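Local coordinates for protein 4-methyl-5(B-hydroxyethyl)-thiazole monophosphate biosynthesis enzyme (Vibrio cholerae O1 biovar El Tor, PDB 3OT1) that is of unknown function but belongs to the DJ-1/PfpI family and may take part in thiazole monophosphate biosynthesis, at residues L167-L171 and V186-L192; K105-C111 and H156-G162; V16-E22 and V50-V56; G126-T130 and V149-A153. One frame throughout, in Å; residues are numbered along the deposited sequence. Where two conformers were deposited one is given.

Along the chain contact 3 comes first, the loop of contact 4 lies between the two strands of contact 2, and contact 1 follows. Contact 2 joins strands 106-110 and 157-160 in the middle of the fold, its centre about 5 Å from the chain's centre. Contact 4, about 8 Å away between centres, adds edge strand 149-152 to the same sheet, with L157 O near Y152 N. Helix 166-178 takes contact 1 to the sheet face: F169 packs on A108 and S160, although the centres of contacts 1 and 2 are about 16 Å apart. The centres of contacts 3 and 4 lie about 25 Å apart, contact 3 in the loop between strand 11-16 and helix 22-34. Together they join sheet, helical cover and border into one alpha/beta sandwich.

Contact 1: residues L167-L171 and V186-L192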
loop_
_atom_site.group_PDB
_atom_site.type_symbol
_atom_site.label_atom_id
_atom_site.label_comp_id
_atom_site.label_asym_id
_atom_site.label_seq_id
_atom_site.Cartn_x
_atom_site.Cartn_y
_atom_site.Cartn_z
ATOM N N LEU A 167 -5.275 5.134 -0.368
ATOM C CA LEU A 167 -4.786 6.177 0.511
ATOM C C LEU A 167 -5.856 7.265 0.727
ATOM O O LEU A 167 -6.119 7.701 1.852
ATOM C CB LEU A 167 -3.512 6.731 -0.082
ATOM C CG LEU A 167 -2.766 7.759 0.724
ATOM C CD1 LEU A 167 -2.630 7.331 2.159
ATOM C CD2 LEU A 167 -1.394 8.023 0.088
ATOM N N GLU A 168 -6.493 7.699 -0.364
ATOM C CA GLU A 168 -7.578 8.670 -0.285
ATOM C C GLU A 168 -8.694 8.161 0.618
ATOM O O GLU A 168 -9.233 8.908 1.429
ATOM C CB GLU A 168 -8.142 8.931 -1.686
ATOM C CG GLU A 168 -7.192 9.667 -2.595
ATOM C CD GLU A 168 -7.509 9.404 -4.052
ATOM O OE1 GLU A 168 -8.472 9.988 -4.557
ATOM O OE2 GLU A 168 -6.812 8.588 -4.687
ATOM N N PHE A 169 -9.030 6.893 0.494
ATOM C CA PHE A 169 -10.070 6.239 1.291
ATOM C C PHE A 169 -9.701 6.219 2.770
ATOM O O PHE A 169 -10.528 6.565 3.632
ATOM C CB PHE A 169 -10.233 4.828 0.712
ATOM C CG PHE A 169 -11.015 3.835 1.538
ATOM C CD1 PHE A 169 -12.396 3.887 1.620
ATOM C CD2 PHE A 169 -10.377 2.756 2.109
ATOM C CE1 PHE A 169 -13.088 2.902 2.254
ATOM C CE2 PHE A 169 -11.075 1.779 2.774
ATOM C CZ PHE A 169 -12.438 1.860 2.851
ATOM N N ALA A 170 -8.496 5.749 3.102
ATOM C CA ALA A 170 -8.067 5.683 4.490
ATOM C C ALA A 170 -8.020 7.085 5.134
ATOM O O ALA A 170 -8.419 7.247 6.290
ATOM C CB ALA A 170 -6.740 4.970 4.603
ATOM N N LEU A 171 -7.545 8.072 4.394
ATOM C CA LEU A 171 -7.515 9.441 4.895
ATOM C C LEU A 171 -8.926 9.986 5.105
ATOM O O LEU A 171 -9.163 10.696 6.089
ATOM C CB LEU A 171 -6.698 10.326 3.968
ATOM C CG LEU A 171 -5.192 10.011 3.989
ATOM C CD1 LEU A 171 -4.502 10.618 2.761
ATOM C CD2 LEU A 171 -4.516 10.420 5.293
ATOM N N VAL A 186 -1.871 13.876 8.971
ATOM C CA VAL A 186 -1.404 12.551 8.592
ATOM C C VAL A 186 -1.076 12.505 7.093
ATOM O O VAL A 186 -0.115 11.860 6.665
ATOM C CB VAL A 186 -2.456 11.483 8.997
ATOM C CG1 VAL A 186 -2.124 10.102 8.388
ATOM C CG2 VAL A 186 -2.557 11.425 10.514
ATOM N N ALA A 187 -1.871 13.197 6.288
ATOM C CA ALA A 187 -1.658 13.193 4.844
ATOM C C ALA A 187 -0.382 13.892 4.405
ATOM O O ALA A 187 0.239 13.483 3.432
ATOM C CB ALA A 187 -2.862 13.840 4.121
ATOM N N ALA A 188 0.015 14.951 5.077
ATOM C CA ALA A 188 1.090 15.789 4.569
ATOM C C ALA A 188 2.380 14.987 4.290
ATOM O O ALA A 188 2.955 15.088 3.191
ATOM C CB ALA A 188 1.338 16.971 5.527
ATOM N N PRO A 189 2.841 14.152 5.230
ATOM C CA PRO A 189 4.066 13.355 4.965
ATOM C C PRO A 189 3.968 12.253 3.956
ATOM O O PRO A 189 4.966 11.594 3.653
ATOM C CB PRO A 189 4.326 12.661 6.309
ATOM C CG PRO A 189 3.576 13.393 7.270
ATOM C CD PRO A 189 2.388 13.984 6.615
HETATM N N MSE A 190 2.824 12.045 3.406
HETATM C CA MSE A 190 2.720 10.886 2.647
HETATM C C MSE A 190 3.001 11.154 1.158
HETATM O O MSE A 190 3.083 10.211 0.401
HETATM C CB MSE A 190 1.406 10.246 3.011
HETATM C CG MSE A 190 1.314 10.046 4.521
HETATM SE SE MSE A 190 -0.282 9.113 4.956
HETATM C CE MSE A 190 0.213 7.356 4.337
ATOM N N VAL A 191 3.221 12.417 0.761
ATOM C CA VAL A 191 3.576 12.790 -0.631
ATOM C C VAL A 191 2.467 12.330 -1.580
ATOM O O VAL A 191 2.697 11.744 -2.637
ATOM C CB VAL A 191 4.998 12.322 -1.091
ATOM C CG1 VAL A 191 5.462 13.174 -2.247
ATOM C CG2 VAL A 191 5.994 12.407 0.074
ATOM N N LEU A 192 1.224 12.628 -1.187
ATOM C CA LEU A 192 0.084 12.491 -2.086
ATOM C C LEU A 192 0.309 13.345 -3.319
ATOM O O LEU A 192 1.023 14.335 -3.276
ATOM C CB LEU A 192 -1.209 12.976 -1.416
ATOM C CG LEU A 192 -1.927 12.027 -0.462
ATOM C CD1 LEU A 192 -1.141 11.752 0.799
ATOM C CD2 LEU A 192 -3.303 12.603 -0.148
#
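L171 and L192 reach toward each other tip to tip, CD1 of L171 meeting CD2 of L192 at 3.7 Å. The same L171, its CG set beside the backbone N and opposite the carbonyl carbon (chi1 -69°), spreads its two methyls over different partners. CD1 also rests on the CB of A187 at 3.9 Å, while CD2 turns to CG1 of V186, again at 3.9 Å. The small alanine lets the leucine branch settle close to the backbone. One turn earlier, L167 swings its CG opposite the backbone N (chi1 -175°) and divides its methyls in the same way. CD1 meets the methyl CE of selenomethionine M190 at 3.6 Å, and CD2 meets CD1 of L192 at 3.8 Å. Both pairs cross at a slant rather than end on. A ridge of helix 166-178, formed by residues four apart, thus packs against the C-terminal part of helix 180-187, the 3-10 turn 188-190 and the loop residue L192. M190 is long and flexible enough to turn about its CG-SE bond (chi3 73°), which brings CE back to L167. T31 of helix 22-34 also touches L167 and M190, whereas L197 and L200 of helix 194-201 cover A187. The carbonyl groups of P189, in the turn, and of L192, after it, accept hydrogen bonds from side chains of a neighbouring chain.

Contact 2: residues K105-C111 and H156-G162; sequences KLVAAIC and HLLTSQG
The flat groups here are peptide units, with V107 and L158 meeting edge to edge: L158 N lies in the plane of the V107 carbonyl, 2.9 Å from its O. At the far end C111 N, 3.0 Å from S160 O, instead stands 38° above the carbonyl plane. Between them A109 bonds both ways, its N to L158 O and its O to S160 N, the pattern of parallel strands, its bonds going to either side of T159. On one sheet face A108 CB lies 4.1 Å from L158 CB, and I110 follows on the same face: its CG1, set opposite the backbone N (chi1 -171°), comes 3.9 Å from S160 CB and sends CD1 on to G162 O at 3.5 Å. Alanine keeps this face low enough for a helix to lie on it. On the other face are V107, A109, L157 and T159, and L157 CD1 sits 3.5 Å from V107 O. T159, branched at CB as suits a strand, accepts the N-H of T130 with OG1. H156 joins L157 in facing Y152, a G1 beta bulge. C111 follows the strand with a positive phi (65°), consistent with the nucleophile elbow of DJ-1 relatives. Strand 74-77 bonds to the other edge of 106-110 and strand 149-152 to 157-160; helix 166-178 covers A108 and L158, helix 113-119 A109 and L157.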
loop_
_atom_site.group_PDB
_atom_site.type_symbol
_atom_site.label_atom_id
_atom_site.label_comp_id
_atom_site.label_asym_id
_atom_site.label_seq_id
_atom_site.Cartn_x
_atom_site.Cartn_y
_atom_site.Cartn_z
ATOM N N LYS A 105 -22.175 2.707 13.578
ATOM C CA LYS A 105 -20.743 2.889 13.348
ATOM C C LYS A 105 -20.394 2.895 11.888
ATOM O O LYS A 105 -21.010 2.191 11.102
ATOM C CB LYS A 105 -19.992 1.779 14.051
ATOM C CG LYS A 105 -20.093 1.893 15.587
ATOM C CD LYS A 105 -19.590 0.666 16.321
ATOM C CE LYS A 105 -19.624 0.932 17.821
ATOM N NZ LYS A 105 -19.266 -0.275 18.600
ATOM N N LEU A 106 -19.358 3.659 11.548
ATOM C CA LEU A 106 -18.830 3.662 10.204
ATOM C C LEU A 106 -18.419 2.269 9.747
ATOM O O LEU A 106 -17.639 1.583 10.402
ATOM C CB LEU A 106 -17.623 4.585 10.162
ATOM C CG LEU A 106 -16.970 4.785 8.794
ATOM C CD1 LEU A 106 -17.930 5.462 7.793
ATOM C CD2 LEU A 106 -15.662 5.597 8.950
ATOM N N VAL A 107 -18.930 1.906 8.570
ATOM C CA VAL A 107 -18.461 0.761 7.808
ATOM C C VAL A 107 -17.862 1.320 6.525
ATOM O O VAL A 107 -18.480 2.142 5.844
ATOM C CB VAL A 107 -19.579 -0.241 7.544
ATOM C CG1 VAL A 107 -19.067 -1.351 6.615
ATOM C CG2 VAL A 107 -20.112 -0.800 8.874
ATOM N N ALA A 108 -16.643 0.866 6.230
ATOM C CA ALA A 108 -15.884 1.352 5.082
ATOM C C ALA A 108 -15.457 0.152 4.257
ATOM O O ALA A 108 -15.030 -0.838 4.824
ATOM C CB ALA A 108 -14.663 2.130 5.584
ATOM N N ALA A 109 -15.566 0.230 2.945
ATOM C CA ALA A 109 -15.169 -0.875 2.088
ATOM C C ALA A 109 -14.667 -0.385 0.749
ATOM O O ALA A 109 -15.115 0.632 0.237
ATOM C CB ALA A 109 -16.342 -1.838 1.878
ATOM N N ILE A 110 -13.748 -1.142 0.155
ATOM C CA ILE A 110 -13.094 -0.729 -1.067
ATOM C C ILE A 110 -13.089 -1.847 -2.095
ATOM O O ILE A 110 -13.139 -3.028 -1.762
ATOM C CB ILE A 110 -11.661 -0.213 -0.740
ATOM C CG1 ILE A 110 -10.954 0.453 -1.930
ATOM C CG2 ILE A 110 -10.811 -1.300 -0.103
ATOM C CD1 ILE A 110 -9.759 1.285 -1.515
ATOM N N CYS A 111 -12.934 -1.426 -3.353
ATOM C CA CYS A 111 -12.641 -2.324 -4.452
ATOM C C CYS A 111 -13.783 -3.317 -4.730
ATOM O O CYS A 111 -14.907 -2.888 -4.953
ATOM C CB CYS A 111 -11.282 -2.975 -4.109
ATOM S SG CYS A 111 -10.506 -4.102 -5.222
ATOM N N HIS A 156 -24.041 5.632 7.336
ATOM C CA HIS A 156 -22.665 5.660 7.847
ATOM C C HIS A 156 -21.761 4.755 7.017
ATOM O O HIS A 156 -21.109 3.856 7.564
ATOM C CB HIS A 156 -22.620 5.213 9.312
ATOM C CG HIS A 156 -23.577 5.937 10.192
ATOM N ND1 HIS A 156 -24.748 5.372 10.646
ATOM C CD2 HIS A 156 -23.553 7.200 10.671
ATOM C CE1 HIS A 156 -25.397 6.255 11.387
ATOM N NE2 HIS A 156 -24.694 7.372 11.418
ATOM N N LEU A 157 -21.753 4.961 5.701
ATOM C CA LEU A 157 -21.070 4.054 4.780
ATOM C C LEU A 157 -20.063 4.798 3.908
ATOM O O LEU A 157 -20.388 5.768 3.230
ATOM C CB LEU A 157 -22.096 3.360 3.866
ATOM C CG LEU A 157 -21.489 2.404 2.845
ATOM C CD1 LEU A 157 -20.884 1.185 3.529
ATOM C CD2 LEU A 157 -22.510 2.010 1.777
ATOM N N LEU A 158 -18.820 4.324 3.911
ATOM C CA LEU A 158 -17.772 4.902 3.079
ATOM C C LEU A 158 -17.307 3.833 2.100
ATOM O O LEU A 158 -16.933 2.736 2.536
ATOM C CB LEU A 158 -16.595 5.332 3.950
ATOM C CG LEU A 158 -15.448 6.039 3.210
ATOM C CD1 LEU A 158 -15.899 7.434 2.719
ATOM C CD2 LEU A 158 -14.219 6.125 4.114
ATOM N N THR A 159 -17.317 4.133 0.808
ATOM C CA THR A 159 -16.804 3.198 -0.157
ATOM C C THR A 159 -15.791 3.853 -1.090
ATOM O O THR A 159 -15.720 5.071 -1.219
ATOM C CB THR A 159 -17.941 2.533 -0.969
ATOM O OG1 THR A 159 -18.748 3.542 -1.578
ATOM C CG2 THR A 159 -18.753 1.609 -0.098
ATOM N N SER A 160 -14.974 3.009 -1.723
ATOM C CA SER A 160 -13.948 3.506 -2.614
ATOM C C SER A 160 -13.601 2.430 -3.644
ATOM O O SER A 160 -14.087 1.317 -3.574
ATOM C CB SER A 160 -12.745 3.968 -1.804
ATOM O OG SER A 160 -11.766 4.661 -2.544
ATOM N N GLN A 161 -12.779 2.772 -4.622
ATOM C CA GLN A 161 -12.665 1.998 -5.857
ATOM C C GLN A 161 -11.534 0.982 -5.983
ATOM O O GLN A 161 -11.765 -0.071 -6.544
ATOM C CB GLN A 161 -12.594 2.956 -7.048
ATOM C CG GLN A 161 -13.854 3.813 -7.213
ATOM C CD GLN A 161 -13.926 4.462 -8.563
ATOM O OE1 GLN A 161 -13.180 4.111 -9.488
ATOM N NE2 GLN A 161 -14.867 5.377 -8.719
ATOM N N GLY A 162 -10.315 1.258 -5.550
ATOM C CA GLY A 162 -9.244 0.331 -5.892
ATOM C C GLY A 162 -7.932 0.677 -5.248
ATOM O O GLY A 162 -7.824 1.581 -4.414
#

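Contact 3: residues V16-E22 and V50-V56; sequences VAHGSEE and VQGSRGV
E22 and V56 meet where the loop after strand 11-16 of the central sheet gives way to helix 22-34, against the type I turn G52-G55 that connects the two strands of the small antiparallel sheet. The glutamate CB lies 3.9 Å from V56 CB. Its CG, lodged between the backbone N and the carbonyl carbon (chi1 49°), moves in to 3.6 Å from V56 CB, and the chain then bends toward the turn. At the tip the carboxylate takes several donors. OE1 accepts the hydroxyl OG of S53 at 2.7 Å, nearly along its own C-O axis. OE2 accepts R54 N at 2.8 Å, on the syn side, and V56 N at 3.0 Å. A carboxylate is apt here, since it can accept several backbone N-H groups of the turn at once. G52 comes so near OE2 that a side chain would clash. E21, the N-cap of the helix, takes E24 N with OE2, while its OE1 forms a salt bridge with a basic side chain of a neighbouring chain. S53 OG, besides bonding E22, accepts R54 NH1 at 2.8 Å.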
loop_
_atom_site.group_PDB
_atom_site.type_symbol
_atom_site.label_atom_id
_atom_site.label_comp_id
_atom_site.label_asym_id
_atom_site.label_seq_id
_atom_site.Cartn_x
_atom_site.Cartn_y
_atom_site.Cartn_z
ATOM N N VAL A 16 -9.298 -9.681 7.237
ATOM C CA VAL A 16 -8.494 -10.127 6.110
ATOM C C VAL A 16 -8.816 -11.578 5.815
ATOM O O VAL A 16 -9.174 -12.345 6.712
ATOM C CB VAL A 16 -6.983 -9.961 6.404
ATOM C CG1 VAL A 16 -6.650 -8.488 6.522
ATOM C CG2 VAL A 16 -6.529 -10.737 7.634
ATOM N N ALA A 17 -8.677 -11.953 4.557
ATOM C CA ALA A 17 -8.939 -13.325 4.120
ATOM C C ALA A 17 -7.921 -13.723 3.078
ATOM O O ALA A 17 -7.229 -12.903 2.490
ATOM C CB ALA A 17 -10.358 -13.435 3.502
ATOM N N HIS A 18 -7.839 -15.024 2.830
ATOM C CA HIS A 18 -7.122 -15.530 1.670
ATOM C C HIS A 18 -7.651 -14.808 0.448
ATOM O O HIS A 18 -8.845 -14.809 0.190
ATOM C CB HIS A 18 -7.343 -17.024 1.579
ATOM C CG HIS A 18 -6.586 -17.694 0.484
ATOM N ND1 HIS A 18 -6.930 -18.945 0.025
ATOM C CD2 HIS A 18 -5.528 -17.292 -0.253
ATOM C CE1 HIS A 18 -6.101 -19.292 -0.943
ATOM N NE2 HIS A 18 -5.250 -18.302 -1.144
ATOM N N GLY A 19 -6.772 -14.155 -0.289
ATOM C CA GLY A 19 -7.173 -13.430 -1.460
ATOM C C GLY A 19 -7.470 -11.968 -1.264
ATOM O O GLY A 19 -7.790 -11.281 -2.241
ATOM N N SER A 20 -7.394 -11.467 -0.037
ATOM C CA SER A 20 -7.523 -10.042 0.173
ATOM C C SER A 20 -6.418 -9.286 -0.556
ATOM O O SER A 20 -5.290 -9.771 -0.685
ATOM C CB SER A 20 -7.483 -9.679 1.657
ATOM O OG SER A 20 -8.634 -10.147 2.352
ATOM N N GLU A 21 -6.763 -8.106 -1.033
ATOM C CA GLU A 21 -5.818 -7.233 -1.739
ATOM C C GLU A 21 -4.869 -6.652 -0.688
ATOM O O GLU A 21 -5.286 -5.879 0.193
ATOM C CB GLU A 21 -6.539 -6.166 -2.533
ATOM C CG GLU A 21 -5.891 -5.842 -3.879
ATOM C CD GLU A 21 -4.493 -5.354 -3.763
ATOM O OE1 GLU A 21 -3.709 -5.593 -4.713
ATOM O OE2 GLU A 21 -4.156 -4.738 -2.737
ATOM N N GLU A 22 -3.623 -7.096 -0.737
ATOM C CA GLU A 22 -2.689 -6.797 0.336
ATOM C C GLU A 22 -2.264 -5.347 0.385
ATOM O O GLU A 22 -2.042 -4.832 1.479
ATOM C CB GLU A 22 -1.449 -7.705 0.287
ATOM C CG GLU A 22 -0.769 -7.814 -1.070
ATOM C CD GLU A 22 -1.318 -8.989 -1.867
ATOM O OE1 GLU A 22 -2.430 -8.849 -2.396
ATOM O OE2 GLU A 22 -0.654 -10.035 -1.942
ATOM N N VAL A 50 -3.016 -15.336 6.467
ATOM C CA VAL A 50 -3.705 -15.583 5.221
ATOM C C VAL A 50 -2.870 -15.018 4.095
ATOM O O VAL A 50 -2.181 -14.004 4.249
ATOM C CB VAL A 50 -5.136 -14.996 5.239
ATOM C CG1 VAL A 50 -5.969 -15.651 6.362
ATOM C CG2 VAL A 50 -5.121 -13.470 5.343
ATOM N N GLN A 51 -2.941 -15.640 2.936
ATOM C CA GLN A 51 -2.133 -15.200 1.813
ATOM C C GLN A 51 -2.934 -14.227 0.964
ATOM O O GLN A 51 -4.042 -14.535 0.514
ATOM C CB GLN A 51 -1.658 -16.382 0.991
ATOM C CG GLN A 51 -0.565 -15.993 0.047
ATOM C CD GLN A 51 0.231 -17.148 -0.497
ATOM O OE1 GLN A 51 -0.277 -18.267 -0.676
ATOM N NE2 GLN A 51 1.507 -16.882 -0.778
ATOM N N GLY A 52 -2.398 -13.024 0.782
ATOM C CA GLY A 52 -3.018 -12.034 -0.050
ATOM C C GLY A 52 -3.061 -12.425 -1.515
ATOM O O GLY A 52 -2.451 -13.401 -1.954
ATOM N N SER A 53 -3.812 -11.632 -2.266
ATOM C CA SER A 53 -4.057 -11.885 -3.678
ATOM C C SER A 53 -2.810 -12.002 -4.537
ATOM O O SER A 53 -2.844 -12.698 -5.543
ATOM C CB SER A 53 -4.969 -10.774 -4.209
ATOM O OG SER A 53 -4.366 -9.484 -4.161
ATOM N N ARG A 54 -1.753 -11.295 -4.168
ATOM C CA ARG A 54 -0.476 -11.303 -4.896
ATOM C C ARG A 54 0.628 -11.993 -4.104
ATOM O O ARG A 54 1.812 -11.761 -4.324
ATOM C CB ARG A 54 -0.071 -9.890 -5.328
ATOM C CG ARG A 54 -0.718 -9.405 -6.631
ATOM C CD ARG A 54 -2.199 -9.151 -6.479
ATOM N NE ARG A 54 -2.834 -8.792 -7.732
ATOM C CZ ARG A 54 -4.115 -8.481 -7.835
ATOM N NH1 ARG A 54 -4.860 -8.393 -6.746
ATOM N NH2 ARG A 54 -4.645 -8.239 -9.015
ATOM N N GLY A 55 0.229 -12.838 -3.174
ATOM C CA GLY A 55 1.145 -13.729 -2.496
ATOM C C GLY A 55 1.662 -13.222 -1.164
ATOM O O GLY A 55 2.334 -13.973 -0.464
ATOM N N VAL A 56 1.378 -11.974 -0.806
ATOM C CA VAL A 56 1.932 -11.396 0.407
ATOM C C VAL A 56 1.172 -11.949 1.612
ATOM O O VAL A 56 -0.064 -11.853 1.667
ATOM C CB VAL A 56 1.866 -9.851 0.362
ATOM C CG1 VAL A 56 2.310 -9.248 1.698
ATOM C CG2 VAL A 56 2.725 -9.326 -0.778
#

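Contact 4: residues G126-T130 and V149-A153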
loop_
_atom_site.group_PDB
_atom_site.type_symbol
_atom_site.label_atom_id
_atom_site.label_comp_id
_atom_site.label_asym_id
_atom_site.label_seq_id
_atom_site.Cartn_x
_atom_site.Cartn_y
_atom_site.Cartn_z
ATOM N N GLY A 126 -30.197 0.357 -0.552
ATOM C CA GLY A 126 -30.591 1.745 -0.661
ATOM C C GLY A 126 -29.474 2.768 -0.537
ATOM O O GLY A 126 -29.705 3.935 -0.799
ATOM N N ALA A 127 -28.259 2.349 -0.196
ATOM C CA ALA A 127 -27.148 3.295 -0.036
ATOM C C ALA A 127 -26.496 3.626 -1.361
ATOM O O ALA A 127 -26.373 2.758 -2.230
ATOM C CB ALA A 127 -26.089 2.731 0.896
ATOM N N ARG A 128 -26.061 4.868 -1.507
ATOM C CA ARG A 128 -25.140 5.232 -2.577
ATOM C C ARG A 128 -23.780 4.629 -2.259
ATOM O O ARG A 128 -23.324 4.689 -1.106
ATOM C CB ARG A 128 -25.008 6.748 -2.702
ATOM C CG ARG A 128 -26.273 7.445 -3.117
ATOM C CD ARG A 128 -26.037 8.825 -3.666
ATOM N NE ARG A 128 -25.068 8.827 -4.770
ATOM C CZ ARG A 128 -25.314 8.471 -6.038
ATOM N NH1 ARG A 128 -24.331 8.545 -6.936
ATOM N NH2 ARG A 128 -26.524 8.058 -6.428
HETATM N N MSE A 129 -23.135 4.054 -3.275
HETATM C CA MSE A 129 -21.817 3.473 -3.108
HETATM C C MSE A 129 -21.086 3.404 -4.412
HETATM O O MSE A 129 -21.683 3.361 -5.484
HETATM C CB MSE A 129 -21.892 2.084 -2.475
HETATM C CG MSE A 129 -22.653 1.061 -3.305
HETATM SE SE MSE A 129 -22.832 -0.651 -2.426
HETATM C CE MSE A 129 -24.113 -0.190 -1.083
ATOM N N THR A 130 -19.761 3.356 -4.277
ATOM C CA THR A 130 -18.883 3.047 -5.390
ATOM C C THR A 130 -18.201 1.709 -5.119
ATOM O O THR A 130 -18.412 1.065 -4.082
ATOM C CB THR A 130 -17.856 4.168 -5.659
ATOM O OG1 THR A 130 -17.293 3.998 -6.954
ATOM C CG2 THR A 130 -16.738 4.232 -4.651
ATOM N N VAL A 149 -13.878 8.281 -3.828
ATOM C CA VAL A 149 -14.303 7.997 -2.461
ATOM C C VAL A 149 -15.732 8.540 -2.300
ATOM O O VAL A 149 -15.977 9.702 -2.561
ATOM C CB VAL A 149 -13.366 8.670 -1.438
ATOM C CG1 VAL A 149 -13.817 8.409 -0.010
ATOM C CG2 VAL A 149 -11.911 8.215 -1.616
ATOM N N CYS A 150 -16.641 7.658 -1.914
ATOM C CA CYS A 150 -18.048 7.978 -1.747
ATOM C C CYS A 150 -18.485 7.791 -0.290
ATOM O O CYS A 150 -18.391 6.678 0.255
ATOM C CB CYS A 150 -18.886 7.073 -2.643
ATOM S SG CYS A 150 -20.685 7.249 -2.416
ATOM N N TYR A 151 -18.970 8.847 0.354
ATOM C CA TYR A 151 -19.551 8.768 1.679
ATOM C C TYR A 151 -21.062 8.929 1.591
ATOM O O TYR A 151 -21.553 9.864 0.965
ATOM C CB TYR A 151 -18.961 9.837 2.599
ATOM C CG TYR A 151 -19.522 9.741 4.003
ATOM C CD1 TYR A 151 -19.449 8.546 4.711
ATOM C CD2 TYR A 151 -20.125 10.821 4.631
ATOM C CE1 TYR A 151 -19.955 8.410 5.989
ATOM C CE2 TYR A 151 -20.615 10.698 5.942
ATOM C CZ TYR A 151 -20.525 9.482 6.599
ATOM O OH TYR A 151 -21.025 9.294 7.862
ATOM N N TYR A 152 -21.772 7.984 2.196
ATOM C CA TYR A 152 -23.229 8.010 2.275
ATOM C C TYR A 152 -23.617 8.083 3.760
ATOM O O TYR A 152 -23.632 7.089 4.481
ATOM C CB TYR A 152 -23.828 6.780 1.591
ATOM C CG TYR A 152 -25.318 6.808 1.519
ATOM C CD1 TYR A 152 -25.971 7.727 0.713
ATOM C CD2 TYR A 152 -26.087 5.934 2.275
ATOM C CE1 TYR A 152 -27.360 7.765 0.650
ATOM C CE2 TYR A 152 -27.466 5.965 2.199
ATOM C CZ TYR A 152 -28.090 6.882 1.394
ATOM O OH TYR A 152 -29.471 6.899 1.345
ATOM N N ALA A 153 -23.904 9.295 4.216
ATOM C CA ALA A 153 -24.024 9.564 5.638
ATOM C C ALA A 153 -25.203 8.840 6.278
ATOM O O ALA A 153 -25.106 8.402 7.409
ATOM C CB ALA A 153 -24.129 11.067 5.892
HETATM O O HOH W 1 -20.727 4.654 0.041
#
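Y152 lays one ring face against the loop backbone at A127 and R128. The CA of A127 makes a CH-pi contact, 3.9 Å from the ring centroid and 27° off its normal, and R128 N lies over the ring centre. A small residue allows this closeness: the methyl CB of A127 reaches CD2 of the Y152 ring at 3.5 Å. Apolar contacts continue through R128, whose CB meets CD1 of Y152 at 3.7 Å and whose side chain crosses the tyrosine at about a right angle. Bending at chi3 (54°) then carries the guanidinium away from the strand, where NH1 makes a weak hydrogen bond to L144 O. Further in, C150 CB packs on T130 CG2 at 4.1 Å, and C150 SG lies 3.9 Å from R128 O; the slim thiol fits beside the backbone, also 4.0 Å from M129 CA. The polar link is indirect. A water lies 2.8 Å from R128 O and 3.1 Å from C150 O and can donate to both, though more acceptors surround it than it has protons. T130 turns its hydroxyl OG1 to S145 O, and its N bonds T159 OG1. The loop thus runs beside strand 149-152, outermost in the sheet within this chain, covering the side on which C150 and Y152 project. Strand 149-152 lies antiparallel to 157-160, closing the otherwise parallel sheet of the alpha/beta sandwich, the fold of the DJ-1/PfpI family.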